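Local coordinates for ESAT-6/WXG100 secretion system protein (Streptococcus gallolyticus, PDB 7JQE), which forms the extracellular region of EsaA, a membrane subunit of the bacterial type VIIb secretion system that probably takes part in toxin export, at residues A[121-126]-A[481-486]; A[144-149]-A[157-162]; A[161-166]-A[474-479]; A[425-430]-A[438-443]. All blocks are in the same frame, centred on the assembly; numbering follows the deposited sequence.

Contact 1: residues A[121-126]-A[481-486]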
loop_
_atom_site.group_PDB
_atom_site.type_symbol
_atom_site.label_atom_id
_atom_site.label_comp_id
_atom_site.label_asym_id
_atom_site.label_seq_id
_atom_site.Cartn_x
_atom_site.Cartn_y
_atom_site.Cartn_z
ATOM N N GLU A 121 1.058 38.435 -50.919
ATOM C CA GLU A 121 1.973 38.377 -49.783
ATOM C C GLU A 121 1.231 38.070 -48.491
ATOM O O GLU A 121 1.726 37.315 -47.646
ATOM C CB GLU A 121 2.748 39.686 -49.662
ATOM C CG GLU A 121 3.591 40.014 -50.878
ATOM C CD GLU A 121 4.497 41.204 -50.647
ATOM O OE1 GLU A 121 5.017 41.341 -49.519
ATOM O OE2 GLU A 121 4.682 42.005 -51.590
ATOM N N GLU A 122 0.042 38.654 -48.313
ATOM C CA GLU A 122 -0.766 38.322 -47.144
ATOM C C GLU A 122 -1.076 36.832 -47.101
ATOM O O GLU A 122 -1.073 36.219 -46.025
ATOM C CB GLU A 122 -2.056 39.138 -47.149
ATOM C CG GLU A 122 -1.846 40.635 -47.012
ATOM C CD GLU A 122 -1.391 41.035 -45.623
ATOM O OE1 GLU A 122 -1.476 40.194 -44.701
ATOM O OE2 GLU A 122 -0.951 42.192 -45.450
ATOM N N VAL A 123 -1.345 36.230 -48.261
ATOM C CA VAL A 123 -1.628 34.798 -48.301
ATOM C C VAL A 123 -0.373 33.994 -47.988
ATOM O O VAL A 123 -0.445 32.926 -47.370
ATOM C CB VAL A 123 -2.223 34.403 -49.663
ATOM C CG1 VAL A 123 -2.367 32.893 -49.749
ATOM C CG2 VAL A 123 -3.566 35.087 -49.874
ATOM N N LYS A 124 0.793 34.480 -48.423
ATOM C CA LYS A 124 2.039 33.789 -48.103
ATOM C C LYS A 124 2.294 33.797 -46.603
ATOM O O LYS A 124 2.812 32.821 -46.047
ATOM C CB LYS A 124 3.216 34.432 -48.839
ATOM C CG LYS A 124 3.022 34.626 -50.339
ATOM C CD LYS A 124 4.118 35.513 -50.925
ATOM C CE LYS A 124 3.848 35.841 -52.389
ATOM N NZ LYS A 124 4.748 36.911 -52.923
ATOM N N ALA A 125 1.933 34.895 -45.930
ATOM C CA ALA A 125 2.203 35.017 -44.502
ATOM C C ALA A 125 1.317 34.085 -43.688
ATOM O O ALA A 125 1.781 33.470 -42.721
ATOM C CB ALA A 125 2.015 36.466 -44.055
ATOM N N THR A 126 0.037 33.971 -44.056
ATOM C CA THR A 126 -0.846 33.063 -43.331
ATOM C C THR A 126 -0.496 31.610 -43.612
ATOM O O THR A 126 -0.645 30.757 -42.733
ATOM C CB THR A 126 -2.309 33.330 -43.696
ATOM O OG1 THR A 126 -2.590 32.768 -44.982
ATOM C CG2 THR A 126 -2.589 34.819 -43.727
ATOM N N ASN A 481 -2.039 25.875 -53.338
ATOM C CA ASN A 481 -2.773 25.876 -54.595
ATOM C C ASN A 481 -3.411 27.232 -54.862
ATOM O O ASN A 481 -3.491 27.674 -56.015
ATOM C CB ASN A 481 -3.834 24.777 -54.580
ATOM C CG ASN A 481 -4.583 24.679 -55.890
ATOM O OD1 ASN A 481 -4.090 24.099 -56.857
ATOM N ND2 ASN A 481 -5.778 25.253 -55.933
ATOM N N GLU A 482 -3.875 27.909 -53.808
ATOM C CA GLU A 482 -4.488 29.220 -53.987
ATOM C C GLU A 482 -3.452 30.261 -54.393
ATOM O O GLU A 482 -3.726 31.124 -55.239
ATOM C CB GLU A 482 -5.215 29.634 -52.706
ATOM C CG GLU A 482 -6.465 28.804 -52.420
ATOM C CD GLU A 482 -6.714 28.593 -50.937
ATOM O OE1 GLU A 482 -5.962 29.156 -50.117
ATOM O OE2 GLU A 482 -7.661 27.858 -50.589
ATOM N N ILE A 483 -2.252 30.190 -53.813
ATOM C CA ILE A 483 -1.179 31.094 -54.221
ATOM C C ILE A 483 -0.866 30.916 -55.703
ATOM O O ILE A 483 -0.658 31.892 -56.433
ATOM C CB ILE A 483 0.069 30.870 -53.351
ATOM C CG1 ILE A 483 -0.262 31.102 -51.874
ATOM C CG2 ILE A 483 1.202 31.774 -53.803
ATOM C CD1 ILE A 483 0.900 30.869 -50.944
ATOM N N ILE A 484 -0.823 29.667 -56.167
ATOM C CA ILE A 484 -0.531 29.402 -57.571
ATOM C C ILE A 484 -1.587 30.046 -58.458
ATOM O O ILE A 484 -1.271 30.689 -59.468
ATOM C CB ILE A 484 -0.430 27.887 -57.819
ATOM C CG1 ILE A 484 0.852 27.331 -57.196
ATOM C CG2 ILE A 484 -0.497 27.577 -59.303
ATOM C CD1 ILE A 484 1.003 25.827 -57.329
ATOM N N GLU A 485 -2.861 29.893 -58.091
ATOM C CA GLU A 485 -3.925 30.474 -58.901
ATOM C C GLU A 485 -3.891 31.998 -58.858
ATOM O O GLU A 485 -4.127 32.657 -59.878
ATOM C CB GLU A 485 -5.284 29.943 -58.447
ATOM C CG GLU A 485 -5.598 28.558 -58.983
ATOM C CD GLU A 485 -6.890 27.991 -58.425
ATOM O OE1 GLU A 485 -7.498 28.638 -57.545
ATOM O OE2 GLU A 485 -7.297 26.896 -58.866
ATOM N N LEU A 486 -3.591 32.578 -57.693
ATOM C CA LEU A 486 -3.511 34.034 -57.608
ATOM C C LEU A 486 -2.366 34.571 -58.459
ATOM O O LEU A 486 -2.527 35.571 -59.167
ATOM C CB LEU A 486 -3.357 34.474 -56.152
ATOM C CG LEU A 486 -3.326 35.984 -55.901
ATOM C CD1 LEU A 486 -4.510 36.675 -56.556
ATOM C CD2 LEU A 486 -3.304 36.274 -54.409
#
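Val123, which packs against Ile483, gives its carbonyl O to Thr126 OG1 one helical turn further on, 3.2 Å away; the hydroxyl sits 33° out of the carbonyl plane. That bond stays within helix 102-135, and none crosses to segment 481-486. What joins the two segments here is aliphatic. The CG1 methyl of Val123, set anti to the backbone N (chi1 174°), reaches across to Ile483 CG1 at 3.5 Å. The two side chains run antiparallel past each other, and Ile483 CD1 lies 4.0 Å from the same valine methyl. With its chain extended (chi2 179°), Ile483 carries CD1 on until it lies 4.2 Å from Lys124 CA, with Lys124 CG 4.4 Å off. Ile483 also leans on Leu120 and Arg127, and Leu486 on Leu116 and Leu120, so the seam continues along both helices. Leu119 of the second subunit packs on Glu485 and Leu486, placing this pairing in a helical bundle to which both copies contribute. With one close valine-isoleucine pair and no polar bond between the segments, cohesion here rests on dispersion and on burying hydrocarbon.

Contact 2: residues A[144-149]-A[157-162]. With EDO (1,2-ethanediol), chain L; EDO (1,2-ethanediol), chain O; EDO (1,2-ethanediol), chain P.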
loop_
_atom_site.group_PDB
_atom_site.type_symbol
_atom_site.label_atom_id
_atom_site.label_comp_id
_atom_site.label_asym_id
_atom_site.label_seq_id
_atom_site.Cartn_x
_atom_site.Cartn_y
_atom_site.Cartn_z
ATOM N N ASN A 144 6.962 27.116 -57.687
ATOM C CA ASN A 144 7.412 27.040 -59.076
ATOM C C ASN A 144 7.289 25.637 -59.658
ATOM O O ASN A 144 6.996 25.484 -60.848
ATOM C CB ASN A 144 8.859 27.526 -59.177
ATOM C CG ASN A 144 9.550 27.044 -60.436
ATOM O OD1 ASN A 144 9.516 27.707 -61.472
ATOM N ND2 ASN A 144 10.188 25.882 -60.350
ATOM N N SER A 145 7.507 24.603 -58.843
ATOM C CA SER A 145 7.541 23.242 -59.370
ATOM C C SER A 145 6.191 22.810 -59.930
ATOM O O SER A 145 6.136 21.973 -60.839
ATOM C CB SER A 145 7.993 22.270 -58.279
ATOM O OG SER A 145 7.970 20.933 -58.749
ATOM N N TYR A 146 5.096 23.357 -59.405
ATOM C CA TYR A 146 3.753 22.954 -59.798
ATOM C C TYR A 146 3.073 23.973 -60.699
ATOM O O TYR A 146 1.948 23.731 -61.149
ATOM C CB TYR A 146 2.889 22.715 -58.555
ATOM C CG TYR A 146 3.662 22.184 -57.365
ATOM C CD1 TYR A 146 4.259 23.051 -56.459
ATOM C CD2 TYR A 146 3.795 20.820 -57.149
ATOM C CE1 TYR A 146 4.967 22.578 -55.379
ATOM C CE2 TYR A 146 4.505 20.335 -56.069
ATOM C CZ TYR A 146 5.087 21.218 -55.187
ATOM O OH TYR A 146 5.794 20.741 -54.111
ATOM N N PHE A 147 3.726 25.103 -60.978
ATOM C CA PHE A 147 3.060 26.188 -61.690
ATOM C C PHE A 147 2.645 25.771 -63.095
ATOM O O PHE A 147 1.665 26.301 -63.633
ATOM C CB PHE A 147 3.978 27.411 -61.737
ATOM C CG PHE A 147 3.251 28.715 -61.911
ATOM C CD1 PHE A 147 2.567 29.287 -60.848
ATOM C CD2 PHE A 147 3.265 29.378 -63.130
ATOM C CE1 PHE A 147 1.899 30.489 -60.998
ATOM C CE2 PHE A 147 2.599 30.583 -63.288
ATOM C CZ PHE A 147 1.915 31.140 -62.221
ATOM N N ALA A 148 3.364 24.822 -63.701
ATOM C CA ALA A 148 3.074 24.430 -65.076
ATOM C C ALA A 148 1.908 23.454 -65.171
ATOM O O ALA A 148 1.241 23.394 -66.210
ATOM C CB ALA A 148 4.320 23.822 -65.724
ATOM N N THR A 149 1.650 22.686 -64.115
ATOM C CA THR A 149 0.545 21.735 -64.124
ATOM C C THR A 149 -0.784 22.482 -64.129
ATOM O O THR A 149 -1.110 23.188 -63.169
ATOM C CB THR A 149 0.639 20.810 -62.914
ATOM O OG1 THR A 149 1.904 20.136 -62.926
ATOM C CG2 THR A 149 -0.482 19.783 -62.940
ATOM N N LEU A 157 -2.540 17.000 -55.801
ATOM C CA LEU A 157 -1.924 15.707 -55.522
ATOM C C LEU A 157 -0.404 15.826 -55.477
ATOM O O LEU A 157 0.247 15.300 -54.567
ATOM C CB LEU A 157 -2.357 14.681 -56.570
ATOM C CG LEU A 157 -1.809 13.267 -56.361
ATOM C CD1 LEU A 157 -2.251 12.709 -55.010
ATOM C CD2 LEU A 157 -2.231 12.343 -57.492
ATOM N N ALA A 158 0.178 16.528 -56.454
ATOM C CA ALA A 158 1.627 16.690 -56.493
ATOM C C ALA A 158 2.139 17.436 -55.265
ATOM O O ALA A 158 3.203 17.105 -54.729
ATOM C CB ALA A 158 2.039 17.420 -57.771
ATOM N N ILE A 159 1.406 18.456 -54.817
ATOM C CA ILE A 159 1.819 19.206 -53.635
ATOM C C ILE A 159 1.765 18.318 -52.400
ATOM O O ILE A 159 2.713 18.266 -51.609
ATOM C CB ILE A 159 0.944 20.462 -53.463
ATOM C CG1 ILE A 159 1.093 21.388 -54.675
ATOM C CG2 ILE A 159 1.302 21.190 -52.171
ATOM C CD1 ILE A 159 0.123 22.557 -54.693
ATOM N N LYS A 160 0.655 17.600 -52.222
ATOM C CA LYS A 160 0.510 16.723 -51.065
ATOM C C LYS A 160 1.633 15.692 -51.012
ATOM O O LYS A 160 2.255 15.489 -49.963
ATOM C CB LYS A 160 -0.857 16.041 -51.103
ATOM C CG LYS A 160 -1.032 14.931 -50.090
ATOM C CD LYS A 160 -2.485 14.493 -50.012
ATOM C CE LYS A 160 -3.377 15.624 -49.518
ATOM N NZ LYS A 160 -4.795 15.196 -49.344
ATOM N N ILE A 161 1.913 15.037 -52.139
ATOM C CA ILE A 161 2.960 14.020 -52.167
ATOM C C ILE A 161 4.305 14.620 -51.783
ATOM O O ILE A 161 5.124 13.970 -51.120
ATOM C CB ILE A 161 3.015 13.346 -53.550
ATOM C CG1 ILE A 161 1.741 12.537 -53.798
ATOM C CG2 ILE A 161 4.252 12.470 -53.666
ATOM C CD1 ILE A 161 1.731 11.804 -55.116
ATOM N N ASP A 162 4.560 15.866 -52.189
ATOM C CA ASP A 162 5.820 16.509 -51.826
ATOM C C ASP A 162 5.869 16.842 -50.338
ATOM O O ASP A 162 6.931 16.747 -49.712
ATOM C CB ASP A 162 6.036 17.769 -52.664
ATOM C CG ASP A 162 6.646 17.471 -54.021
ATOM O OD1 ASP A 162 7.363 16.456 -54.146
ATOM O OD2 ASP A 162 6.414 18.258 -54.964
HETATM C C1 EDO L . 8.199 16.873 -57.679
HETATM O O1 EDO L . 8.043 18.259 -57.353
HETATM C C2 EDO L . 7.377 16.546 -58.921
HETATM O O2 EDO L . 7.561 15.168 -59.268
HETATM C C1 EDO O . 9.823 27.361 -65.048
HETATM O O1 EDO O . 8.907 26.837 -64.079
HETATM C C2 EDO O . 10.474 26.213 -65.814
HETATM O O2 EDO O . 11.536 26.713 -66.635
HETATM C C1 EDO P . 11.719 31.453 -61.047
HETATM O O1 EDO P . 11.999 30.173 -60.466
HETATM C C2 EDO P . 11.125 31.275 -62.442
HETATM O O2 EDO P . 9.840 30.646 -62.364
#
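Tyr146 folds the loop that follows helix 102-135 back onto helix 152-164, and the lock is a CH-pi contact finished by a hydrogen bond. Starting at the root of the side chain, CB rests against Ile484 of helix 462-491. A chi1 of -32°, well off a staggered value, then swings the ring over Ile159. CG1 of that isoleucine lies 3.7 Å from the centroid of the Tyr146 ring and just 9° off its normal, squarely over one face. Ser145 CB, from the neighbouring residue, stands over the centre of the opposite face, so the ring is held between the two. Along the side of the ring, CD2 touches Ala158 CB at 3.9 Å and CE2 comes near the Ala158 carbonyl O. At the tip, OH donates to Asp162 OD2 over 2.7 Å. Arg155 and Leu141 also touch the tyrosine. The carboxylate oxygen it binds has a second donor: O1 of a 1,2-ethanediol, probably from the crystallisation liquor, gives its proton to Asp162 OD2 and accepts from Ser145 OG at 3.0 Å. Tyr146 OH meets OD2 on its anti side, 23° out of the carboxylate plane.

Contact 3: residues A[161-166]-A[474-479]. With EDO (1,2-ethanediol), chain L.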
loop_
_atom_site.group_PDB
_atom_site.type_symbol
_atom_site.label_atom_id
_atom_site.label_comp_id
_atom_site.label_asym_id
_atom_site.label_seq_id
_atom_site.Cartn_x
_atom_site.Cartn_y
_atom_site.Cartn_z
ATOM N N ILE A 161 1.913 15.037 -52.139
ATOM C CA ILE A 161 2.960 14.020 -52.167
ATOM C C ILE A 161 4.305 14.620 -51.783
ATOM O O ILE A 161 5.124 13.970 -51.120
ATOM C CB ILE A 161 3.015 13.346 -53.550
ATOM C CG1 ILE A 161 1.741 12.537 -53.798
ATOM C CG2 ILE A 161 4.252 12.470 -53.666
ATOM C CD1 ILE A 161 1.731 11.804 -55.116
ATOM N N ASP A 162 4.560 15.866 -52.189
ATOM C CA ASP A 162 5.820 16.509 -51.826
ATOM C C ASP A 162 5.869 16.842 -50.338
ATOM O O ASP A 162 6.931 16.747 -49.712
ATOM C CB ASP A 162 6.036 17.769 -52.664
ATOM C CG ASP A 162 6.646 17.471 -54.021
ATOM O OD1 ASP A 162 7.363 16.456 -54.146
ATOM O OD2 ASP A 162 6.414 18.258 -54.964
ATOM N N LEU A 163 4.737 17.241 -49.755
ATOM C CA LEU A 163 4.729 17.602 -48.341
ATOM C C LEU A 163 4.905 16.377 -47.451
ATOM O O LEU A 163 5.606 16.440 -46.434
ATOM C CB LEU A 163 3.437 18.341 -47.995
ATOM C CG LEU A 163 3.352 19.774 -48.525
ATOM C CD1 LEU A 163 1.936 20.325 -48.425
ATOM C CD2 LEU A 163 4.326 20.664 -47.771
ATOM N N LEU A 164 4.284 15.254 -47.816
ATOM C CA LEU A 164 4.388 14.057 -46.986
ATOM C C LEU A 164 5.802 13.489 -46.981
ATOM O O LEU A 164 6.227 12.903 -45.978
ATOM C CB LEU A 164 3.389 13.001 -47.457
ATOM C CG LEU A 164 1.917 13.341 -47.216
ATOM C CD1 LEU A 164 1.009 12.258 -47.769
ATOM C CD2 LEU A 164 1.663 13.544 -45.731
ATOM N N ASN A 165 6.540 13.642 -48.079
ATOM C CA ASN A 165 7.933 13.212 -48.127
ATOM C C ASN A 165 8.886 14.240 -47.535
ATOM O O ASN A 165 10.103 14.032 -47.580
ATOM C CB ASN A 165 8.349 12.904 -49.566
ATOM C CG ASN A 165 7.718 11.635 -50.096
ATOM O OD1 ASN A 165 7.094 11.633 -51.158
ATOM N ND2 ASN A 165 7.880 10.543 -49.358
ATOM N N GLN A 166 8.364 15.334 -46.986
ATOM C CA GLN A 166 9.186 16.407 -46.449
ATOM C C GLN A 166 8.958 16.670 -44.968
ATOM O O GLN A 166 9.845 17.234 -44.318
ATOM C CB GLN A 166 8.935 17.707 -47.234
ATOM C CG GLN A 166 9.912 18.828 -46.942
ATOM C CD GLN A 166 9.736 20.014 -47.879
ATOM O OE1 GLN A 166 9.048 19.926 -48.898
ATOM N NE2 GLN A 166 10.362 21.133 -47.535
ATOM N N THR A 474 -3.569 19.210 -45.565
ATOM C CA THR A 474 -4.721 19.673 -46.334
ATOM C C THR A 474 -4.779 21.194 -46.366
ATOM O O THR A 474 -4.947 21.799 -47.433
ATOM C CB THR A 474 -6.012 19.099 -45.752
ATOM O OG1 THR A 474 -5.941 17.670 -45.745
ATOM C CG2 THR A 474 -7.204 19.534 -46.583
ATOM N N LEU A 475 -4.645 21.832 -45.202
ATOM C CA LEU A 475 -4.657 23.291 -45.162
ATOM C C LEU A 475 -3.499 23.868 -45.966
ATOM O O LEU A 475 -3.688 24.773 -46.791
ATOM C CB LEU A 475 -4.613 23.782 -43.715
ATOM C CG LEU A 475 -5.898 23.573 -42.908
ATOM C CD1 LEU A 475 -5.707 23.944 -41.435
ATOM C CD2 LEU A 475 -7.040 24.369 -43.528
ATOM N N TYR A 476 -2.287 23.351 -45.745
ATOM C CA TYR A 476 -1.131 23.871 -46.467
ATOM C C TYR A 476 -1.276 23.653 -47.971
ATOM O O TYR A 476 -0.958 24.543 -48.770
ATOM C CB TYR A 476 0.153 23.223 -45.943
ATOM C CG TYR A 476 1.403 24.003 -46.286
ATOM C CD1 TYR A 476 1.877 24.999 -45.441
ATOM C CD2 TYR A 476 2.101 23.755 -47.462
ATOM C CE1 TYR A 476 3.014 25.726 -45.755
ATOM C CE2 TYR A 476 3.239 24.477 -47.786
ATOM C CZ TYR A 476 3.691 25.461 -46.931
ATOM O OH TYR A 476 4.820 26.181 -47.254
ATOM N N THR A 477 -1.764 22.478 -48.375
ATOM C CA THR A 477 -1.939 22.199 -49.798
ATOM C C THR A 477 -2.885 23.207 -50.439
ATOM O O THR A 477 -2.575 23.792 -51.485
ATOM C CB THR A 477 -2.462 20.773 -49.998
ATOM O OG1 THR A 477 -1.516 19.835 -49.475
ATOM C CG2 THR A 477 -2.673 20.489 -51.472
ATOM N N GLU A 478 -4.043 23.431 -49.814
ATOM C CA GLU A 478 -5.034 24.331 -50.395
ATOM C C GLU A 478 -4.523 25.765 -50.447
ATOM O O GLU A 478 -4.815 26.500 -51.397
ATOM C CB GLU A 478 -6.343 24.241 -49.608
ATOM C CG GLU A 478 -7.030 22.893 -49.744
ATOM C CD GLU A 478 -8.307 22.792 -48.932
ATOM O OE1 GLU A 478 -8.617 23.741 -48.183
ATOM O OE2 GLU A 478 -8.999 21.756 -49.042
ATOM N N LEU A 479 -3.756 26.183 -49.436
ATOM C CA LEU A 479 -3.192 27.528 -49.459
ATOM C C LEU A 479 -2.119 27.660 -50.532
ATOM O O LEU A 479 -2.024 28.700 -51.194
ATOM C CB LEU A 479 -2.629 27.886 -48.088
ATOM C CG LEU A 479 -3.666 28.058 -46.977
ATOM C CD1 LEU A 479 -3.025 27.843 -45.610
ATOM C CD2 LEU A 479 -4.310 29.429 -47.064
HETATM C C1 EDO L . 8.199 16.873 -57.679
HETATM O O1 EDO L . 8.043 18.259 -57.353
HETATM C C2 EDO L . 7.377 16.546 -58.921
HETATM O O2 EDO L . 7.561 15.168 -59.268
#
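Near its end, helix 152-164 brings Leu163 opposite Thr477 of helix 462-491, with their CA atoms 8.2 Å apart. Only side chains span that distance. The CB of Leu163 is directed toward the other helix, and its CD1 methyl makes the closest approaches: it lies 3.6 Å from Tyr476 CD2 and equally close to Thr477 OG1. The second methyl, CD2, follows at 3.8 Å from Tyr476 CD2, so both branches of the leucine fork reach the CD2-CE2 part of the ring. Leucine and tyrosine run roughly perpendicular to each other. This is ordinary helix-to-helix packing inside the helical end of the molecule, where Leu139 and Leu141 from the preceding loop also lie against Leu163. Tyr476 has its ring anti to the backbone N (chi1 -161°), which carries it toward helix 102-135, where it touches Arg127 and Ser131; its OH is hydrogen-bonded to the backbone N of Leu141. Thr477 OG1 is likewise committed elsewhere, so the leucine methyl meets an oxygen already hydrogen-bonded to the carbonyl O of Val473 one turn earlier. Beyond the pair, Glu478 forms a salt bridge with Lys129 of the second subunit.

Contact 4: residues A[425-430]-A[438-443]. With EDO (1,2-ethanediol), chain M; EDO (1,2-ethanediol), chain H.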
loop_
_atom_site.group_PDB
_atom_site.type_symbol
_atom_site.label_atom_id
_atom_site.label_comp_id
_atom_site.label_asym_id
_atom_site.label_seq_id
_atom_site.Cartn_x
_atom_site.Cartn_y
_atom_site.Cartn_z
ATOM N N THR A 425 3.892 1.465 -3.325
ATOM C CA THR A 425 2.965 1.493 -4.450
ATOM C C THR A 425 2.983 2.831 -5.177
ATOM O O THR A 425 2.654 2.891 -6.367
ATOM C CB THR A 425 1.547 1.192 -3.965
ATOM O OG1 THR A 425 1.542 -0.043 -3.236
ATOM C CG2 THR A 425 0.589 1.084 -5.140
ATOM N N LEU A 426 3.350 3.906 -4.483
ATOM C CA LEU A 426 3.379 5.235 -5.076
ATOM C C LEU A 426 4.723 5.565 -5.712
ATOM O O LEU A 426 4.763 6.243 -6.743
ATOM C CB LEU A 426 3.039 6.289 -4.019
ATOM C CG LEU A 426 1.604 6.263 -3.484
ATOM C CD1 LEU A 426 1.423 7.257 -2.343
ATOM C CD2 LEU A 426 0.607 6.542 -4.601
ATOM N N TYR A 427 5.831 5.103 -5.130
ATOM C CA TYR A 427 7.149 5.510 -5.594
ATOM C C TYR A 427 7.955 4.401 -6.250
ATOM O O TYR A 427 9.045 4.675 -6.765
ATOM C CB TYR A 427 7.950 6.109 -4.431
ATOM C CG TYR A 427 7.359 7.414 -3.959
ATOM C CD1 TYR A 427 6.368 7.434 -2.989
ATOM C CD2 TYR A 427 7.761 8.624 -4.514
ATOM C CE1 TYR A 427 5.811 8.622 -2.560
ATOM C CE2 TYR A 427 7.208 9.821 -4.094
ATOM C CZ TYR A 427 6.232 9.813 -3.118
ATOM O OH TYR A 427 5.675 10.995 -2.693
ATOM N N GLY A 428 7.453 3.172 -6.268
ATOM C CA GLY A 428 8.137 2.095 -6.948
ATOM C C GLY A 428 7.736 1.966 -8.408
ATOM O O GLY A 428 6.586 2.203 -8.791
ATOM N N GLU A 429 8.705 1.591 -9.229
ATOM C CA GLU A 429 8.368 1.115 -10.558
ATOM C C GLU A 429 7.297 0.036 -10.429
ATOM O O GLU A 429 7.309 -0.730 -9.459
ATOM C CB GLU A 429 9.613 0.560 -11.259
ATOM C CG GLU A 429 10.572 1.636 -11.752
ATOM C CD GLU A 429 10.043 2.342 -12.981
ATOM O OE1 GLU A 429 9.741 1.651 -13.980
ATOM O OE2 GLU A 429 9.919 3.584 -12.945
ATOM N N PRO A 430 6.352 -0.045 -11.355
ATOM C CA PRO A 430 5.254 -1.003 -11.192
ATOM C C PRO A 430 5.780 -2.405 -10.928
ATOM O O PRO A 430 6.580 -2.941 -11.696
ATOM C CB PRO A 430 4.511 -0.915 -12.527
ATOM C CG PRO A 430 4.839 0.454 -13.046
ATOM C CD PRO A 430 6.247 0.716 -12.610
ATOM N N ILE A 438 13.887 1.771 -4.448
ATOM C CA ILE A 438 12.845 2.777 -4.619
ATOM C C ILE A 438 13.392 4.138 -4.204
ATOM O O ILE A 438 13.878 4.307 -3.082
ATOM C CB ILE A 438 11.591 2.409 -3.815
ATOM C CG1 ILE A 438 11.058 1.051 -4.286
ATOM C CG2 ILE A 438 10.532 3.495 -3.946
ATOM C CD1 ILE A 438 9.745 0.654 -3.668
ATOM N N ASP A 439 13.312 5.109 -5.110
ATOM C CA ASP A 439 13.799 6.462 -4.869
ATOM C C ASP A 439 12.609 7.385 -4.632
ATOM O O ASP A 439 11.618 7.325 -5.365
ATOM C CB ASP A 439 14.634 6.949 -6.057
ATOM C CG ASP A 439 15.381 8.238 -5.760
ATOM O OD1 ASP A 439 14.781 9.165 -5.174
ATOM O OD2 ASP A 439 16.575 8.327 -6.120
ATOM N N ILE A 440 12.703 8.230 -3.609
ATOM C CA ILE A 440 11.599 9.098 -3.209
ATOM C C ILE A 440 11.763 10.512 -3.756
ATOM O O ILE A 440 10.852 11.049 -4.385
ATOM C CB ILE A 440 11.454 9.108 -1.672
ATOM C CG1 ILE A 440 11.359 7.678 -1.132
ATOM C CG2 ILE A 440 10.225 9.904 -1.267
ATOM C CD1 ILE A 440 10.160 6.919 -1.621
ATOM N N THR A 441 12.923 11.136 -3.522
ATOM C CA THR A 441 13.104 12.529 -3.926
ATOM C C THR A 441 12.972 12.694 -5.436
ATOM O O THR A 441 12.443 13.705 -5.911
ATOM C CB THR A 441 14.463 13.050 -3.451
ATOM O OG1 THR A 441 15.494 12.135 -3.842
ATOM C CG2 THR A 441 14.475 13.212 -1.940
ATOM N N ASN A 442 13.449 11.711 -6.206
ATOM C CA ASN A 442 13.389 11.723 -7.667
ATOM C C ASN A 442 12.650 10.472 -8.132
ATOM O O ASN A 442 13.279 9.469 -8.508
ATOM C CB ASN A 442 14.787 11.803 -8.274
ATOM C CG ASN A 442 15.480 13.116 -7.957
ATOM O OD1 ASN A 442 16.556 13.134 -7.360
ATOM N ND2 ASN A 442 14.860 14.225 -8.351
ATOM N N PRO A 443 11.317 10.498 -8.127
ATOM C CA PRO A 443 10.545 9.307 -8.511
ATOM C C PRO A 443 10.949 8.790 -9.886
ATOM O O PRO A 443 11.381 9.549 -10.756
ATOM C CB PRO A 443 9.095 9.810 -8.511
ATOM C CG PRO A 443 9.102 11.014 -7.622
ATOM C CD PRO A 443 10.454 11.645 -7.796
HETATM C C1 EDO M . 7.029 13.445 -4.078
HETATM O O1 EDO M . 5.830 13.231 -4.837
HETATM C C2 EDO M . 8.247 13.107 -4.933
HETATM O O2 EDO M . 9.454 13.399 -4.216
HETATM C C1 EDO H . 3.665 -2.570 -6.205
HETATM O O1 EDO H . 4.033 -3.270 -7.397
HETATM C C2 EDO H . 4.783 -1.597 -5.844
HETATM O O2 EDO H . 5.087 -0.747 -6.958
#
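Tyr427, the last residue of helix 396-427, is met by Ile438, Ile440 and Pro443 of the loop that follows. Ile440 lies crosswise to it. A chi2 of -62° bends the isoleucine so that CD1 sits 3.7 Å from Tyr427 CB, while its CG2 stands over one face of the ring, toward the rim. Pro443 CG approaches the ring edge, 4.1 Å from Tyr427 CD2. Nearer the backbone, Ile438 CG2 reaches Tyr427 CB at 3.7 Å and lies 3.4 Å from the tyrosine carbonyl O, and Ile438 CD1 comes within 3.9 Å of Gly428 CA, where the chain leaves the helix. One step out, an Asx motif shapes the loop: Asn442 N donates to Asp439 OD1 at 3.1 Å, nearly straight at 170° but from above the carboxylate plane. A 1,2-ethanediol, probably from the crystallisation liquor, donates to Ile440 O and more weakly to Tyr427 OH. Further out, Tyr241 and Ala244 of helix 225-244 back Ile440. No hydrogen bond joins the two segments directly: between them the fit is apolar, while Glu429 ties the chain by hydrogen bonds to Ser444 and Asn446 just beyond.

In the fold
Contacts 1, 2 and 3 cluster in the helical end of the elongated chain. Contacts 2 and 3 lie about 9 Å apart, centre to centre. Contact 1 pairs helix 102-135 with helix 462-491, tying together helices near the two modelled termini; contact 3 shares helix 462-491 with it and helix 152-164 with contact 2, and Ile484 packs on Tyr146 between contacts 1 and 2. Contact 4 sits about 8 Å from the chain's centre in space, its own centre about 45 Å from that of contact 3. Along the sequence, contact 1 closes a loop containing all the others, and contact 4 is nested within contact 3. Contacts 1, 3 and 4 touch the second subunit, consistent with an interface spanning both regions.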